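Mgp-operon protein 3 (Mycoplasma pneumoniae, PDB 6RJ1) is an extracellular, membrane-associated cell-adhesion protein that probably acts together with the adhesin P1 in attaching the bacterium to sugars on host cells. Local coordinates at residues G589-L594 and N828-S833; L733-Y738 and L804-V809; Q457-N462 and D548-A553. All coordinates share one frame; numbering follows the deposited sequence.

Contact 1 of 3, residues G589-L594 and N828-S833; sequences GGYKAL and NSEPIS
Tyr591, the first residue of helix 591-595, lies against segment 828-833, part of the loop between strands 820-821 and 834-838, through both its backbone N-H and its ring. Its side chain leaves the backbone with CG anti to N (chi1 -178°), which carries the ring out from the helix start and over the proline. CB is the first atom to meet the loop, 3.7 Å from Ser829 O and close to Glu830 CA. Beyond it, CG sits 3.6 Å from Pro831 CD, and CD2 meets the same methylene carbon. CD1, the other ortho carbon, is near Pro831 CD too and has Glu830 CG at 4.1 Å, in an oblique approach. Farther out, CE2 and CZ rest on Pro831 CG as well as CD, with Tyr591 CZ 3.9 Å from Pro831 CG. Pro831 CD thus sits over the centre of one face, almost on the ring normal and about equally far from all six ring carbons, in a CH-pi contact. His731 of strand 723-732 also meets the tyrosine ring, its plane little tilted from it, and touches Glu830 and Pro831.

At the backbone, Tyr591 N donates to Asn828 O over 3.1 Å with an N-H...O angle of 161°, approaching from above the carbonyl plane. Gly590, in the N-cap position with a positive phi, brings its CA to 3.3 Å from Asn828 O, while the Asn828 amide lies beside it. Lys592 has a backbone hydrogen bond with Lys827, the residue preceding Asn828 in the same loop. The N-H of Tyr591, at the start of the helix where no preceding turn can accept it, is taken by the loop carbonyl of Asn828. The largely apolar ring-proline contact lies beside this bond, so helix start and loop meet through both at the protein surface.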
loop_
_atom_site.group_PDB
_atom_site.type_symbol
_atom_site.label_atom_id
_atom_site.label_comp_id
_atom_site.label_asym_id
_atom_site.label_seq_id
_atom_site.Cartn_x
_atom_site.Cartn_y
_atom_site.Cartn_z
ATOM N N GLY A 589 -9.017 -4.874 -28.831
ATOM C CA GLY A 589 -7.938 -5.760 -28.417
ATOM C C GLY A 589 -6.623 -5.081 -28.106
ATOM O O GLY A 589 -6.332 -3.996 -28.615
ATOM N N GLY A 590 -5.833 -5.744 -27.277
ATOM C CA GLY A 590 -4.509 -5.281 -26.894
ATOM C C GLY A 590 -4.502 -4.599 -25.554
ATOM O O GLY A 590 -5.541 -4.097 -25.119
ATOM N N TYR A 591 -3.327 -4.566 -24.900
ATOM C CA TYR A 591 -3.184 -3.936 -23.593
ATOM C C TYR A 591 -3.590 -2.468 -23.598
ATOM O O TYR A 591 -4.395 -2.079 -22.755
ATOM C CB TYR A 591 -1.767 -4.112 -23.012
ATOM C CG TYR A 591 -1.602 -3.509 -21.630
ATOM C CD1 TYR A 591 -2.017 -4.196 -20.492
ATOM C CD2 TYR A 591 -1.050 -2.240 -21.460
ATOM C CE1 TYR A 591 -1.877 -3.641 -19.216
ATOM C CE2 TYR A 591 -0.907 -1.672 -20.192
ATOM C CZ TYR A 591 -1.318 -2.377 -19.071
ATOM O OH TYR A 591 -1.189 -1.818 -17.817
ATOM N N LYS A 592 -3.037 -1.657 -24.529
ATOM C CA LYS A 592 -3.313 -0.217 -24.589
ATOM C C LYS A 592 -4.774 0.121 -24.816
ATOM O O LYS A 592 -5.280 1.033 -24.165
ATOM C CB LYS A 592 -2.427 0.516 -25.602
ATOM C CG LYS A 592 -2.214 1.987 -25.220
ATOM C CD LYS A 592 -1.170 2.694 -26.084
ATOM C CE LYS A 592 -0.374 3.720 -25.307
ATOM N NZ LYS A 592 0.589 3.089 -24.355
ATOM N N ALA A 593 -5.462 -0.608 -25.706
ATOM C CA ALA A 593 -6.876 -0.345 -25.969
ATOM C C ALA A 593 -7.731 -0.623 -24.742
ATOM O O ALA A 593 -8.659 0.145 -24.470
ATOM C CB ALA A 593 -7.360 -1.169 -27.148
ATOM N N LEU A 594 -7.397 -1.689 -23.986
ATOM C CA LEU A 594 -8.112 -2.086 -22.772
ATOM C C LEU A 594 -7.960 -1.067 -21.656
ATOM O O LEU A 594 -8.954 -0.709 -21.029
ATOM C CB LEU A 594 -7.661 -3.469 -22.277
ATOM C CG LEU A 594 -8.114 -4.690 -23.073
ATOM C CD1 LEU A 594 -7.344 -5.912 -22.650
ATOM C CD2 LEU A 594 -9.592 -4.951 -22.909
ATOM N N ASN A 828 -0.228 -3.145 -28.581
ATOM C CA ASN A 828 -1.152 -4.274 -28.409
ATOM C C ASN A 828 -0.532 -5.286 -27.448
ATOM O O ASN A 828 -1.255 -6.017 -26.761
ATOM C CB ASN A 828 -1.437 -4.957 -29.755
ATOM C CG ASN A 828 -2.629 -4.405 -30.490
ATOM O OD1 ASN A 828 -2.526 -3.435 -31.247
ATOM N ND2 ASN A 828 -3.783 -5.025 -30.290
ATOM N N SER A 829 0.814 -5.334 -27.423
ATOM C CA SER A 829 1.592 -6.211 -26.556
ATOM C C SER A 829 1.485 -5.752 -25.111
ATOM O O SER A 829 1.460 -4.542 -24.844
ATOM C CB SER A 829 3.056 -6.229 -26.987
ATOM O OG SER A 829 3.222 -6.899 -28.228
ATOM N N GLU A 830 1.399 -6.723 -24.178
ATOM C CA GLU A 830 1.375 -6.435 -22.744
ATOM C C GLU A 830 2.710 -5.781 -22.334
ATOM O O GLU A 830 3.718 -6.045 -22.992
ATOM C CB GLU A 830 1.097 -7.704 -21.925
ATOM C CG GLU A 830 -0.368 -7.847 -21.551
ATOM C CD GLU A 830 -0.641 -8.678 -20.310
ATOM O OE1 GLU A 830 -0.946 -9.884 -20.463
ATOM O OE2 GLU A 830 -0.551 -8.126 -19.187
ATOM N N PRO A 831 2.744 -4.862 -21.334
ATOM C CA PRO A 831 4.016 -4.213 -20.983
ATOM C C PRO A 831 5.047 -5.230 -20.535
ATOM O O PRO A 831 4.736 -6.124 -19.740
ATOM C CB PRO A 831 3.635 -3.239 -19.861
ATOM C CG PRO A 831 2.369 -3.771 -19.304
ATOM C CD PRO A 831 1.652 -4.394 -20.458
ATOM N N ILE A 832 6.252 -5.129 -21.108
ATOM C CA ILE A 832 7.343 -6.046 -20.793
ATOM C C ILE A 832 8.076 -5.626 -19.485
ATOM O O ILE A 832 8.931 -6.373 -19.008
ATOM C CB ILE A 832 8.290 -6.298 -22.001
ATOM C CG1 ILE A 832 8.877 -4.990 -22.592
ATOM C CG2 ILE A 832 7.575 -7.147 -23.076
ATOM C CD1 ILE A 832 10.077 -5.197 -23.594
ATOM N N SER A 833 7.679 -4.468 -18.882
ATOM C CA SER A 833 8.216 -3.912 -17.634
ATOM C C SER A 833 7.582 -4.559 -16.394
ATOM O O SER A 833 8.128 -4.457 -15.296
ATOM C CB SER A 833 7.999 -2.401 -17.590
ATOM O OG SER A 833 6.619 -2.076 -17.554
#

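Contact 2 of 3, residues L733-Y738 and L804-V809; sequences LPVPYY and LVRGGV
Leu733 turns its CG anti to the backbone N (chi1 -167°), and this swings CD2 onto the branches of Val805. The two side chains reach toward each other tip to tip, with Leu733 CD2 3.8 Å from Val805 CG1 and nearly as near to CG2. Tyr836 touches both residues from strand 834-838, so the pair belongs to a larger apolar cluster. Arg806 follows another course. Its chain bends at chi3 (74°), and the part before the bend runs alongside Val735, both side chains pointing the same way, with Val735 CG1 3.8 Å from Arg806 CD. The buried guanidinium continues past the valine to Asp769, with which NE forms a salt bridge, and to the carbonyl oxygens of Leu776 and Asn773, which accept from NH1 and NH2. Three polar nitrogens are thereby satisfied and the methylene chain is held against the valine.

Farther along the segment, Pro736 sets its ring on the main chain of the turn. Pro736 CG comes 3.5 Å from Gly807 CA, and Pro736 CD is 3.3 Å from Arg806 O. On the proline's own segment, CB packs over the face of the Tyr738 ring, toward its rim. No hydrogen bond joins the segments, so shape and apolar surface carry the contact directly.

Val805 to Gly808 form a type II beta turn with Gly807 at its third position. It closes the beta hairpin of strands 799-805 and 808-815, and the Leu733-Pro736 part of the loop after strand 723-732 packs against the hairpin's end.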
loop_
_atom_site.group_PDB
_atom_site.type_symbol
_atom_site.label_atom_id
_atom_site.label_comp_id
_atom_site.label_asym_id
_atom_site.label_seq_id
_atom_site.Cartn_x
_atom_site.Cartn_y
_atom_site.Cartn_z
ATOM N N LEU A 733 -3.519 -5.474 -10.588
ATOM C CA LEU A 733 -3.044 -6.682 -9.934
ATOM C C LEU A 733 -4.068 -7.157 -8.880
ATOM O O LEU A 733 -3.926 -6.848 -7.697
ATOM C CB LEU A 733 -1.652 -6.391 -9.326
ATOM C CG LEU A 733 -0.806 -7.555 -8.850
ATOM C CD1 LEU A 733 -0.583 -8.571 -9.950
ATOM C CD2 LEU A 733 0.527 -7.052 -8.336
ATOM N N PRO A 734 -5.126 -7.881 -9.309
ATOM C CA PRO A 734 -6.141 -8.336 -8.349
ATOM C C PRO A 734 -5.692 -9.525 -7.508
ATOM O O PRO A 734 -4.722 -10.176 -7.877
ATOM C CB PRO A 734 -7.308 -8.725 -9.261
ATOM C CG PRO A 734 -6.662 -9.173 -10.506
ATOM C CD PRO A 734 -5.461 -8.306 -10.685
ATOM N N VAL A 735 -6.415 -9.843 -6.406
ATOM C CA VAL A 735 -6.125 -11.043 -5.601
ATOM C C VAL A 735 -6.526 -12.288 -6.404
ATOM O O VAL A 735 -7.473 -12.204 -7.198
ATOM C CB VAL A 735 -6.814 -11.094 -4.210
ATOM C CG1 VAL A 735 -6.003 -10.364 -3.162
ATOM C CG2 VAL A 735 -8.261 -10.620 -4.244
ATOM N N PRO A 736 -5.885 -13.460 -6.201
ATOM C CA PRO A 736 -6.341 -14.655 -6.915
ATOM C C PRO A 736 -7.784 -14.965 -6.523
ATOM O O PRO A 736 -8.120 -14.939 -5.340
ATOM C CB PRO A 736 -5.386 -15.744 -6.419
ATOM C CG PRO A 736 -4.223 -15.027 -5.899
ATOM C CD PRO A 736 -4.765 -13.785 -5.298
ATOM N N TYR A 737 -8.645 -15.187 -7.519
ATOM C CA TYR A 737 -10.052 -15.523 -7.296
ATOM C C TYR A 737 -10.163 -16.840 -6.542
ATOM O O TYR A 737 -11.087 -17.016 -5.752
ATOM C CB TYR A 737 -10.825 -15.601 -8.627
ATOM C CG TYR A 737 -10.194 -16.504 -9.665
ATOM C CD1 TYR A 737 -10.495 -17.866 -9.713
ATOM C CD2 TYR A 737 -9.306 -15.999 -10.611
ATOM C CE1 TYR A 737 -9.900 -18.708 -10.649
ATOM C CE2 TYR A 737 -8.713 -16.832 -11.561
ATOM C CZ TYR A 737 -9.016 -18.185 -11.577
ATOM O OH TYR A 737 -8.435 -19.011 -12.509
ATOM N N TYR A 738 -9.190 -17.745 -6.764
ATOM C CA TYR A 738 -9.134 -19.075 -6.156
ATOM C C TYR A 738 -8.735 -19.030 -4.668
ATOM O O TYR A 738 -8.678 -20.078 -4.025
ATOM C CB TYR A 738 -8.258 -20.048 -6.979
ATOM C CG TYR A 738 -6.850 -19.566 -7.265
ATOM C CD1 TYR A 738 -5.825 -19.757 -6.342
ATOM C CD2 TYR A 738 -6.530 -18.971 -8.482
ATOM C CE1 TYR A 738 -4.525 -19.335 -6.607
ATOM C CE2 TYR A 738 -5.230 -18.549 -8.760
ATOM C CZ TYR A 738 -4.228 -18.748 -7.825
ATOM O OH TYR A 738 -2.949 -18.312 -8.079
ATOM N N LEU A 804 6.812 -9.705 -3.564
ATOM C CA LEU A 804 5.813 -10.728 -3.314
ATOM C C LEU A 804 4.467 -10.070 -3.079
ATOM O O LEU A 804 4.374 -9.054 -2.373
ATOM C CB LEU A 804 6.243 -11.571 -2.100
ATOM C CG LEU A 804 6.869 -12.960 -2.364
ATOM C CD1 LEU A 804 7.893 -12.952 -3.501
ATOM C CD2 LEU A 804 7.516 -13.494 -1.118
ATOM N N VAL A 805 3.439 -10.614 -3.732
ATOM C CA VAL A 805 2.036 -10.194 -3.620
ATOM C C VAL A 805 1.188 -11.424 -3.284
ATOM O O VAL A 805 1.703 -12.547 -3.311
ATOM C CB VAL A 805 1.494 -9.425 -4.860
ATOM C CG1 VAL A 805 2.162 -8.060 -5.002
ATOM C CG2 VAL A 805 1.613 -10.246 -6.143
ATOM N N ARG A 806 -0.102 -11.228 -2.977
ATOM C CA ARG A 806 -0.984 -12.348 -2.680
ATOM C C ARG A 806 -1.172 -13.195 -3.930
ATOM O O ARG A 806 -1.622 -12.687 -4.967
ATOM C CB ARG A 806 -2.332 -11.871 -2.138
ATOM C CG ARG A 806 -2.224 -11.067 -0.858
ATOM C CD ARG A 806 -3.585 -10.828 -0.251
ATOM N NE ARG A 806 -4.131 -12.034 0.372
ATOM C CZ ARG A 806 -5.328 -12.111 0.934
ATOM N NH1 ARG A 806 -6.139 -11.064 0.930
ATOM N NH2 ARG A 806 -5.729 -13.240 1.497
ATOM N N GLY A 807 -0.742 -14.454 -3.838
ATOM C CA GLY A 807 -0.861 -15.424 -4.917
ATOM C C GLY A 807 0.320 -15.620 -5.838
ATOM O O GLY A 807 0.343 -16.604 -6.581
ATOM N N GLY A 808 1.282 -14.709 -5.819
ATOM C CA GLY A 808 2.443 -14.833 -6.687
ATOM C C GLY A 808 3.536 -13.795 -6.543
ATOM O O GLY A 808 3.489 -12.932 -5.665
ATOM N N VAL A 809 4.546 -13.903 -7.419
ATOM C CA VAL A 809 5.689 -13.003 -7.471
ATOM C C VAL A 809 5.568 -12.046 -8.661
ATOM O O VAL A 809 5.162 -12.453 -9.755
ATOM C CB VAL A 809 7.043 -13.779 -7.441
ATOM C CG1 VAL A 809 7.226 -14.678 -8.665
ATOM C CG2 VAL A 809 8.239 -12.841 -7.268
#

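Contact 3 of 3, residues Q457-N462 and D548-A553; sequences QLAYLN and DHLVFA
Ala459 and Leu550 meet where the edge strand of one beta sheet packs against a strand of a second: strand 457-461, at the border of an eight-stranded mixed sheet, runs over strand 549-563. The short strand segments approach to 8.1 Å and are close to antiparallel, at 160°. Such a separation is spanned by side chains, and here Ala459 CB touches Leu550 CD1 at 3.7 Å. Leu461 reaches farther. With CG anti to its backbone N, it lays both methyls on the main chain of Asp548, just before the strand, Leu461 CD1 3.6 Å from Asp548 C and CD2 3.5 Å from Asp548 O.

A second shell surrounds these aliphatic groups. Leu543 and Val545 of strand 538-546 touch Ala459 and Leu461 respectively, and Leu704 of helix 701-712 touches both Leu461 and Leu550. Backbone hydrogen bonds hold each strand in its own sheet, Ala459 with Val466 and Leu550 with Val699.

At the exposed end, the amide of Asn462 and the carboxylate of Asp548 stand steeply turned, their planes 75° apart, and Asn462 OD1 lies 3.6 Å from Asp548 OD1 without a hydrogen bond between them.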
loop_
_atom_site.group_PDB
_atom_site.type_symbol
_atom_site.label_atom_id
_atom_site.label_comp_id
_atom_site.label_asym_id
_atom_site.label_seq_id
_atom_site.Cartn_x
_atom_site.Cartn_y
_atom_site.Cartn_z
ATOM N N GLN A 457 10.502 2.477 5.997
ATOM C CA GLN A 457 11.528 1.908 5.110
ATOM C C GLN A 457 12.471 2.966 4.562
ATOM O O GLN A 457 12.009 4.040 4.183
ATOM C CB GLN A 457 10.859 1.173 3.928
ATOM C CG GLN A 457 9.804 0.145 4.306
ATOM C CD GLN A 457 9.228 -0.508 3.084
ATOM O OE1 GLN A 457 9.867 -1.366 2.466
ATOM N NE2 GLN A 457 8.009 -0.120 2.713
ATOM N N LEU A 458 13.776 2.652 4.458
ATOM C CA LEU A 458 14.745 3.609 3.923
ATOM C C LEU A 458 15.614 3.064 2.775
ATOM O O LEU A 458 15.641 1.862 2.503
ATOM C CB LEU A 458 15.634 4.267 5.019
ATOM C CG LEU A 458 16.578 3.420 5.902
ATOM C CD1 LEU A 458 17.819 3.028 5.175
ATOM C CD2 LEU A 458 17.105 4.252 7.018
ATOM N N ALA A 459 16.329 3.994 2.115
ATOM C CA ALA A 459 17.261 3.776 1.015
ATOM C C ALA A 459 18.243 4.934 0.976
ATOM O O ALA A 459 17.856 6.085 1.213
ATOM C CB ALA A 459 16.510 3.693 -0.305
ATOM N N TYR A 460 19.522 4.628 0.695
ATOM C CA TYR A 460 20.579 5.629 0.587
ATOM C C TYR A 460 21.067 5.678 -0.854
ATOM O O TYR A 460 21.387 4.640 -1.433
ATOM C CB TYR A 460 21.733 5.335 1.570
ATOM C CG TYR A 460 22.893 6.303 1.464
ATOM C CD1 TYR A 460 23.879 6.135 0.497
ATOM C CD2 TYR A 460 23.006 7.386 2.330
ATOM C CE1 TYR A 460 24.944 7.028 0.385
ATOM C CE2 TYR A 460 24.069 8.286 2.231
ATOM C CZ TYR A 460 25.040 8.096 1.259
ATOM O OH TYR A 460 26.101 8.962 1.144
ATOM N N LEU A 461 21.136 6.883 -1.421
ATOM C CA LEU A 461 21.605 7.110 -2.784
ATOM C C LEU A 461 22.408 8.405 -2.896
ATOM O O LEU A 461 21.828 9.493 -2.967
ATOM C CB LEU A 461 20.437 7.090 -3.799
ATOM C CG LEU A 461 20.825 7.090 -5.294
ATOM C CD1 LEU A 461 21.352 5.737 -5.730
ATOM C CD2 LEU A 461 19.654 7.508 -6.171
ATOM N N ASN A 462 23.747 8.274 -2.912
ATOM C CA ASN A 462 24.696 9.373 -3.076
ATOM C C ASN A 462 24.388 10.606 -2.201
ATOM O O ASN A 462 24.014 11.668 -2.717
ATOM C CB ASN A 462 24.815 9.751 -4.567
ATOM C CG ASN A 462 25.542 8.719 -5.399
ATOM O OD1 ASN A 462 24.995 7.669 -5.771
ATOM N ND2 ASN A 462 26.804 8.998 -5.706
ATOM N N ASP A 548 22.727 3.619 -9.661
ATOM C CA ASP A 548 22.615 5.019 -9.204
ATOM C C ASP A 548 21.176 5.584 -9.290
ATOM O O ASP A 548 20.980 6.803 -9.365
ATOM C CB ASP A 548 23.629 5.937 -9.927
ATOM C CG ASP A 548 25.086 5.579 -9.705
ATOM O OD1 ASP A 548 25.469 5.337 -8.535
ATOM O OD2 ASP A 548 25.851 5.559 -10.697
ATOM N N HIS A 549 20.178 4.696 -9.222
ATOM C CA HIS A 549 18.765 5.047 -9.308
ATOM C C HIS A 549 17.954 4.358 -8.229
ATOM O O HIS A 549 18.303 3.256 -7.800
ATOM C CB HIS A 549 18.211 4.636 -10.680
ATOM C CG HIS A 549 18.586 5.553 -11.799
ATOM N ND1 HIS A 549 19.877 5.594 -12.300
ATOM C CD2 HIS A 549 17.817 6.418 -12.499
ATOM C CE1 HIS A 549 19.860 6.499 -13.262
ATOM N NE2 HIS A 549 18.640 7.015 -13.425
ATOM N N LEU A 550 16.844 4.998 -7.823
ATOM C CA LEU A 550 15.917 4.457 -6.841
ATOM C C LEU A 550 14.769 3.735 -7.559
ATOM O O LEU A 550 14.179 4.262 -8.495
ATOM C CB LEU A 550 15.365 5.557 -5.914
ATOM C CG LEU A 550 14.337 5.092 -4.863
ATOM C CD1 LEU A 550 15.018 4.562 -3.617
ATOM C CD2 LEU A 550 13.345 6.185 -4.529
ATOM N N VAL A 551 14.458 2.537 -7.095
ATOM C CA VAL A 551 13.369 1.733 -7.610
ATOM C C VAL A 551 12.363 1.550 -6.461
ATOM O O VAL A 551 12.764 1.345 -5.316
ATOM C CB VAL A 551 13.912 0.407 -8.195
ATOM C CG1 VAL A 551 12.803 -0.612 -8.387
ATOM C CG2 VAL A 551 14.633 0.655 -9.514
ATOM N N PHE A 552 11.068 1.685 -6.758
ATOM C CA PHE A 552 10.006 1.522 -5.767
ATOM C C PHE A 552 8.781 0.830 -6.377
ATOM O O PHE A 552 8.623 0.779 -7.603
ATOM C CB PHE A 552 9.626 2.881 -5.133
ATOM C CG PHE A 552 8.660 3.696 -5.960
ATOM C CD1 PHE A 552 9.108 4.448 -7.044
ATOM C CD2 PHE A 552 7.295 3.680 -5.684
ATOM C CE1 PHE A 552 8.207 5.174 -7.834
ATOM C CE2 PHE A 552 6.395 4.391 -6.485
ATOM C CZ PHE A 552 6.858 5.133 -7.553
ATOM N N ALA A 553 7.910 0.322 -5.497
ATOM C CA ALA A 553 6.646 -0.332 -5.825
ATOM C C ALA A 553 5.721 -0.168 -4.646
ATOM O O ALA A 553 6.154 -0.216 -3.485
ATOM C CB ALA A 553 6.849 -1.805 -6.135
#

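How the contacts relate
Contact 2 is the buried one of the three, contact 3 is partly buried and contact 1 lies at the surface, its centre about 24 Å from that of the chain. The chemistry follows: contact 1 alone has a hydrogen bond between its segments, whereas contacts 2 and 3 rely on aliphatic packing. Strand 723-732 relates contacts 1 and 2, since its His731 touches contact 1 and the loop that follows it enters contact 2; both also reach the antiparallel sheet containing strands 808-815 and 834-838. Along the chain contact 2 is nested inside the loop that contact 1 closes, and contact 3 closes before either opens. None touches another, nearest atoms being about 8 to 9 Å apart.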